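Local coordinates for Thiol:disulfide interchange protein (PDB 4OD7), which probably acts as a periplasmic dithiol oxidase of the DsbA type, introducing disulfide bonds into folding proteins through a redox-active centre in a thioredoxin fold, at residues 102-105 / 106-110; 128-131 / 132-136. The protein carries 1 engineered substitution. All coordinates share one frame; numbering follows the deposited sequence.

Contact 1: residues 102-105 / 106-110; sequences SIRS and VDDIR
Asp108 turns back from the first turn of helix 106-115 to meet the loop 102-105 that leads into it. Its CB lies against the backbone of Ile103, 3.8 Å from Ile103 CA, and close to the carbonyl oxygen of Ser105. With CG beside its own backbone N and anti to the carbonyl carbon (chi1 -67°), the carboxylate swings toward the loop, and Asp108 CG comes within 3.6 Å of Ser105 OG. At the tip OD2 does the work: it accepts from Arg104 N at 2.8 Å, through the lone pair that faces away from OD1, and more weakly from Ser105 N at 3.1 Å. OD1 comes nearest Ser105 OG, without close contact. Ser105 is the N-cap residue and returns the favour, its OG taking a weak bond from Asp108 N at 3.3 Å; the pair is a capping box, closing the start of the helix with two reciprocal side-chain-to-backbone bonds. The first regular turn follows as Ile109 N donates to Ser105 O at 3.2 Å. Arg104 brings its aliphatic part, not its charge, to the carboxylate: CB sits 3.1 Å from Asp108 OD2, while the guanidinium plane stands nearly perpendicular to the carboxylate. On the inner side, Ile103 CG2 packs on Ile109 CG1 at 3.8 Å, the two side chains crossing at about a right angle, and Ile109 continues onto Met73 and Ala76 of helix 70-83.

Contact 2: residues 128-131 / 132-136; sequences NSFV and VNSLV
From Ser129 to Leu135 the backbone enters helix 130-145 through three successive i to i+4 bonds, Asn133 N to Ser129 O (2.7 Å), Ser134 N to Phe130 O and Leu135 N to Val131 O, the first of them short and nearly straight at 169°. Ser129 adds a side-chain bond at the entrance. Its OG sits between its own backbone N and carbonyl carbon (chi1 66°), which turns it forward to accept from Val132 N at 3.2 Å; the same oxygen rests against Val132 CG2 and is also hydrogen-bonded to Ala126 O. Asn133 turns its amide back along the chain instead. Its ND2 makes a weak bond, well off straight, to Asn128 O at 3.2 Å, while OD1 accepts from Arg75 NH1 of helix 70-83, so both ends of the amide have partners, which favours this orientation over the flipped one, chiefly through the Arg75 bond. Further along, Ser134 grips Phe130 O twice. Besides its backbone N, its OG donates to that carbonyl at 2.9 Å, and the two donors come from opposite faces of the carbonyl plane, the hydroxyl well out of that plane. With CG of Phe130 anti to the backbone N (chi1 173°), the ring reaches forward along the helix and lies over Ser134 OG, which is 3.4 Å from Phe130 CE2, above one face and displaced toward the rim. The side chains of Val131 and Leu135, one turn apart, touch loosely, Val131 CG2 to Leu135 CD1 at 4.3 Å. Taken together this is a serine N-cap opening a long helix, the one by which the chain leaves the helical insertion of a DsbA-type thioredoxin fold on its way to strand 153-156.

In the fold
Contacts 1 and 2 each start a helix with a serine at the N-cap, and they follow one another along the chain, with helix 120-126 between them. Their centres are 19 Å apart and their nearest atoms about 9 Å, so they do not touch. What joins them is shared neighbours. Both lean on helix 70-83: contact 1 through Val106 and Ile109, contact 2 through Asn128, Val132 and Leu135. Helix 120-126 reaches both as well, by the salt bridge of Arg110 to Asp124 and the bond of Ser129 to Ala126. Neither includes the redox-active pair, Cys35 and Ser32 (an engineered replacement of its partner cysteine), at the start of helix 33-41.

Contact 1: residues 102-105 / 106-110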
ATOM      1  N   SER A 102      -9.554  -4.383  18.057  1.00 19.99           N
ATOM      2  CA  SER A 102      -8.850  -4.362  19.291  1.00 20.06           C
ATOM      3  C   SER A 102      -7.817  -3.211  19.384  1.00 21.98           C
ATOM      4  O   SER A 102      -7.337  -2.886  20.482  1.00 23.39           O
ATOM      5  CB  SER A 102      -8.164  -5.698  19.476  1.00 24.19           C
ATOM      6  OG  SER A 102      -7.565  -6.125  18.279  1.00 26.75           O
ATOM      7  N   ILE A 103      -7.520  -2.588  18.240  1.00 20.21           N
ATOM      8  CA  ILE A 103      -6.547  -1.505  18.174  1.00 21.11           C
ATOM      9  C   ILE A 103      -7.321  -0.233  18.359  1.00 21.88           C
ATOM     10  O   ILE A 103      -7.962   0.242  17.433  1.00 24.77           O
ATOM     11  CB  ILE A 103      -5.730  -1.505  16.872  1.00 17.77           C
ATOM     12  CG1 ILE A 103      -4.903  -2.779  16.817  1.00 15.84           C
ATOM     13  CG2 ILE A 103      -4.826  -0.272  16.814  1.00 19.03           C
ATOM     14  CD1 ILE A 103      -4.181  -2.995  15.513  1.00 17.18           C
ATOM     15  N   ARG A 104      -7.217   0.292  19.587  1.00 22.30           N
ATOM     16  CA  ARG A 104      -7.946   1.451  20.063  1.00 19.92           C
ATOM     17  C   ARG A 104      -7.086   2.662  20.283  1.00 21.30           C
ATOM     18  O   ARG A 104      -7.576   3.775  20.261  1.00 25.00           O
ATOM     19  CB  ARG A 104      -8.492   1.095  21.445  1.00 23.45           C
ATOM     20  CG  ARG A 104      -9.356  -0.103  21.522  1.00 24.18           C
ATOM     21  CD  ARG A 104      -9.206  -0.692  22.900  1.00 28.56           C
ATOM     22  NE  ARG A 104     -10.111  -1.806  23.084  1.00 36.76           N
ATOM     23  CZ  ARG A 104     -11.155  -1.791  23.901  1.00 46.16           C
ATOM     24  NH1 ARG A 104     -11.425  -0.726  24.647  1.00 46.33           N
ATOM     25  NH2 ARG A 104     -11.936  -2.853  23.977  1.00 51.45           N
ATOM     26  N   SER A 105      -5.802   2.442  20.537  1.00 21.28           N
ATOM     27  CA  SER A 105      -4.906   3.524  20.936  1.00 20.07           C
ATOM     28  C   SER A 105      -3.507   3.281  20.411  1.00 16.74           C
ATOM     29  O   SER A 105      -3.248   2.221  19.884  1.00 18.06           O
ATOM     30  CB  SER A 105      -4.868   3.647  22.436  1.00 18.74           C
ATOM     31  OG  SER A 105      -4.098   2.597  22.932  1.00 21.28           O
ATOM     32  N   VAL A 106      -2.607   4.249  20.548  1.00 19.31           N
ATOM     33  CA  VAL A 106      -1.244   4.037  20.072  1.00 17.64           C
ATOM     34  C   VAL A 106      -0.598   2.930  20.923  1.00 18.82           C
ATOM     35  O   VAL A 106       0.252   2.214  20.411  1.00 23.25           O
ATOM     36  CB  VAL A 106      -0.324   5.308  20.094  1.00 24.08           C
ATOM     37  CG1 VAL A 106      -0.832   6.359  19.142  1.00 22.86           C
ATOM     38  CG2 VAL A 106      -0.186   5.879  21.467  1.00 27.26           C
ATOM     39  N   ASP A 107      -0.982   2.765  22.197  1.00 18.46           N
ATOM     40  CA  ASP A 107      -0.402   1.678  22.971  1.00 18.99           C
ATOM     41  C   ASP A 107      -0.787   0.338  22.355  1.00 17.48           C
ATOM     42  O   ASP A 107      -0.007  -0.599  22.348  1.00 19.23           O
ATOM     43  CB  ASP A 107      -0.825   1.717  24.441  1.00 22.57           C
ATOM     44  CG  ASP A 107      -0.134   0.605  25.284  1.00 27.10           C
ATOM     45  OD1 ASP A 107       1.111   0.609  25.311  1.00 28.96           O
ATOM     46  OD2 ASP A 107      -0.798  -0.272  25.879  1.00 30.24           O
ATOM     47  N   ASP A 108      -1.992   0.236  21.845  1.00 18.14           N
ATOM     48  CA  ASP A 108      -2.421  -0.977  21.173  1.00 18.74           C
ATOM     49  C   ASP A 108      -1.626  -1.281  19.899  1.00 16.05           C
ATOM     50  O   ASP A 108      -1.392  -2.423  19.543  1.00 19.08           O
ATOM     51  CB  ASP A 108      -3.890  -0.880  20.843  1.00 18.00           C
ATOM     52  CG  ASP A 108      -4.745  -0.869  22.062  1.00 19.60           C
ATOM     53  OD1 ASP A 108      -4.336  -1.400  23.118  1.00 21.25           O
ATOM     54  OD2 ASP A 108      -5.856  -0.361  21.942  1.00 22.68           O
ATOM     55  N   ILE A 109      -1.261  -0.247  19.168  1.00 18.54           N
ATOM     56  CA  ILE A 109      -0.386  -0.438  18.017  1.00 15.96           C
ATOM     57  C   ILE A 109       0.921  -1.053  18.498  1.00 16.09           C
ATOM     58  O   ILE A 109       1.363  -2.070  17.982  1.00 16.03           O
ATOM     59  CB  ILE A 109      -0.128   0.859  17.277  1.00 15.02           C
ATOM     60  CG1 ILE A 109      -1.462   1.491  16.883  1.00 16.25           C
ATOM     61  CG2 ILE A 109       0.703   0.577  16.048  1.00 13.61           C
ATOM     62  CD1 ILE A 109      -1.371   2.802  16.152  1.00 16.46           C
ATOM     63  N   ARG A 110       1.518  -0.452  19.516  1.00 19.55           N
ATOM     64  CA  ARG A 110       2.719  -0.991  20.146  1.00 18.39           C
ATOM     65  C   ARG A 110       2.566  -2.453  20.589  1.00 17.73           C
ATOM     66  O   ARG A 110       3.416  -3.296  20.264  1.00 19.28           O
ATOM     67  CB  ARG A 110       3.096  -0.114  21.324  1.00 17.55           C
ATOM     68  CG  ARG A 110       4.343  -0.532  22.047  1.00 17.41           C
ATOM     69  CD  ARG A 110       4.715   0.481  23.063  1.00 16.63           C
ATOM     70  NE  ARG A 110       5.947   0.122  23.743  1.00 19.85           N
ATOM     71  CZ  ARG A 110       5.998  -0.663  24.815  1.00 23.83           C
ATOM     72  NH1 ARG A 110       4.893  -1.226  25.283  1.00 25.88           N
ATOM     73  NH2 ARG A 110       7.160  -0.919  25.404  1.00 25.69           N
TER

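Contact 2: residues 128-131 / 132-136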
ATOM      1  N   ASN A 128       9.942   7.171  17.058  1.00 16.88           N
ATOM      2  CA  ASN A 128      10.160   8.591  16.794  1.00 16.74           C
ATOM      3  C   ASN A 128      11.581   8.859  16.276  1.00 16.04           C
ATOM      4  O   ASN A 128      12.092   9.982  16.321  1.00 17.16           O
ATOM      5  CB  ASN A 128       9.900   9.395  18.046  1.00 16.93           C
ATOM      6  CG  ASN A 128       8.447   9.346  18.459  1.00 18.60           C
ATOM      7  OD1 ASN A 128       7.553   9.647  17.677  1.00 19.29           O
ATOM      8  ND2 ASN A 128       8.200   8.911  19.683  1.00 17.54           N
ATOM      9  N   SER A 129      12.170   7.837  15.689  1.00 16.62           N
ATOM     10  CA  SER A 129      13.478   7.979  15.076  1.00 17.37           C
ATOM     11  C   SER A 129      13.424   8.864  13.847  1.00 16.47           C
ATOM     12  O   SER A 129      12.389   9.010  13.241  1.00 14.57           O
ATOM     13  CB  SER A 129      14.045   6.592  14.723  1.00 15.09           C
ATOM     14  OG  SER A 129      13.282   5.961  13.733  1.00 13.47           O
ATOM     15  N   PHE A 130      14.569   9.457  13.518  1.00 17.72           N
ATOM     16  CA  PHE A 130      14.760  10.215  12.299  1.00 15.27           C
ATOM     17  C   PHE A 130      14.340   9.394  11.115  1.00 13.86           C
ATOM     18  O   PHE A 130      13.717   9.899  10.209  1.00 15.45           O
ATOM     19  CB  PHE A 130      16.238  10.630  12.156  1.00 16.43           C
ATOM     20  CG  PHE A 130      16.562  11.274  10.843  1.00 15.66           C
ATOM     21  CD1 PHE A 130      16.561  12.636  10.702  1.00 17.15           C
ATOM     22  CD2 PHE A 130      16.848  10.510   9.738  1.00 14.20           C
ATOM     23  CE1 PHE A 130      16.855  13.214   9.506  1.00 18.95           C
ATOM     24  CE2 PHE A 130      17.138  11.092   8.559  1.00 15.88           C
ATOM     25  CZ  PHE A 130      17.142  12.436   8.440  1.00 16.70           C
ATOM     26  N   VAL A 131      14.738   8.138  11.077  1.00 13.98           N
ATOM     27  CA  VAL A 131      14.387   7.303   9.931  1.00 17.08           C
ATOM     28  C   VAL A 131      12.837   7.131   9.786  1.00 12.97           C
ATOM     29  O   VAL A 131      12.303   7.135   8.701  1.00 11.24           O
ATOM     30  CB  VAL A 131      15.082   5.973   9.987  1.00 17.41           C
ATOM     31  CG1 VAL A 131      14.954   5.374  11.307  1.00 23.68           C
ATOM     32  CG2 VAL A 131      14.538   5.028   8.962  1.00 15.26           C
ATOM     33  N   VAL A 132      12.160   6.923  10.896  1.00 12.45           N
ATOM     34  CA  VAL A 132      10.732   6.708  10.885  1.00 12.10           C
ATOM     35  C   VAL A 132      10.097   8.055  10.583  1.00 13.62           C
ATOM     36  O   VAL A 132       9.173   8.127   9.801  1.00 13.73           O
ATOM     37  CB  VAL A 132      10.280   6.084  12.194  1.00 12.28           C
ATOM     38  CG1 VAL A 132       8.790   6.205  12.400  1.00 12.64           C
ATOM     39  CG2 VAL A 132      10.677   4.622  12.190  1.00 12.39           C
ATOM     40  N   ASN A 133      10.620   9.126  11.165  1.00 13.59           N
ATOM     41  CA  ASN A 133      10.144  10.456  10.811  1.00 14.15           C
ATOM     42  C   ASN A 133      10.252  10.758   9.304  1.00 15.04           C
ATOM     43  O   ASN A 133       9.303  11.208   8.692  1.00 15.68           O
ATOM     44  CB  ASN A 133      10.908  11.512  11.599  1.00 14.46           C
ATOM     45  CG  ASN A 133      10.641  11.440  13.096  1.00 16.18           C
ATOM     46  OD1 ASN A 133       9.614  10.930  13.552  1.00 17.53           O
ATOM     47  ND2 ASN A 133      11.585  11.937  13.868  1.00 17.37           N
ATOM     48  N   SER A 134      11.372  10.402   8.690  1.00 15.66           N
ATOM     49  CA  SER A 134      11.574  10.570   7.259  1.00 14.34           C
ATOM     50  C   SER A 134      10.608   9.748   6.449  1.00 12.72           C
ATOM     51  O   SER A 134      10.069  10.235   5.472  1.00 14.27           O
ATOM     52  CB  SER A 134      12.986  10.155   6.873  1.00 17.22           C
ATOM     53  OG  SER A 134      13.925  10.985   7.526  1.00 24.37           O
ATOM     54  N   LEU A 135      10.372   8.512   6.862  1.00 12.63           N
ATOM     55  CA  LEU A 135       9.399   7.651   6.172  1.00 14.61           C
ATOM     56  C   LEU A 135       7.979   8.207   6.271  1.00 13.84           C
ATOM     57  O   LEU A 135       7.180   8.053   5.354  1.00 13.64           O
ATOM     58  CB  LEU A 135       9.398   6.226   6.754  1.00 12.70           C
ATOM     59  CG  LEU A 135      10.597   5.377   6.397  1.00 14.38           C
ATOM     60  CD1 LEU A 135      10.651   4.178   7.294  1.00 16.63           C
ATOM     61  CD2 LEU A 135      10.565   4.927   4.968  1.00 16.78           C
ATOM     62  N   VAL A 136       7.637   8.810   7.398  1.00 12.42           N
ATOM     63  CA  VAL A 136       6.298   9.367   7.544  1.00 15.17           C
ATOM     64  C   VAL A 136       6.144  10.516   6.536  1.00 16.14           C
ATOM     65  O   VAL A 136       5.124  10.607   5.840  1.00 16.62           O
ATOM     66  CB  VAL A 136       6.018   9.822   9.028  1.00 16.32           C
ATOM     67  CG1 VAL A 136       4.887  10.915   9.109  1.00 14.11           C
ATOM     68  CG2 VAL A 136       5.829   8.548   9.962  1.00 10.86           C
TER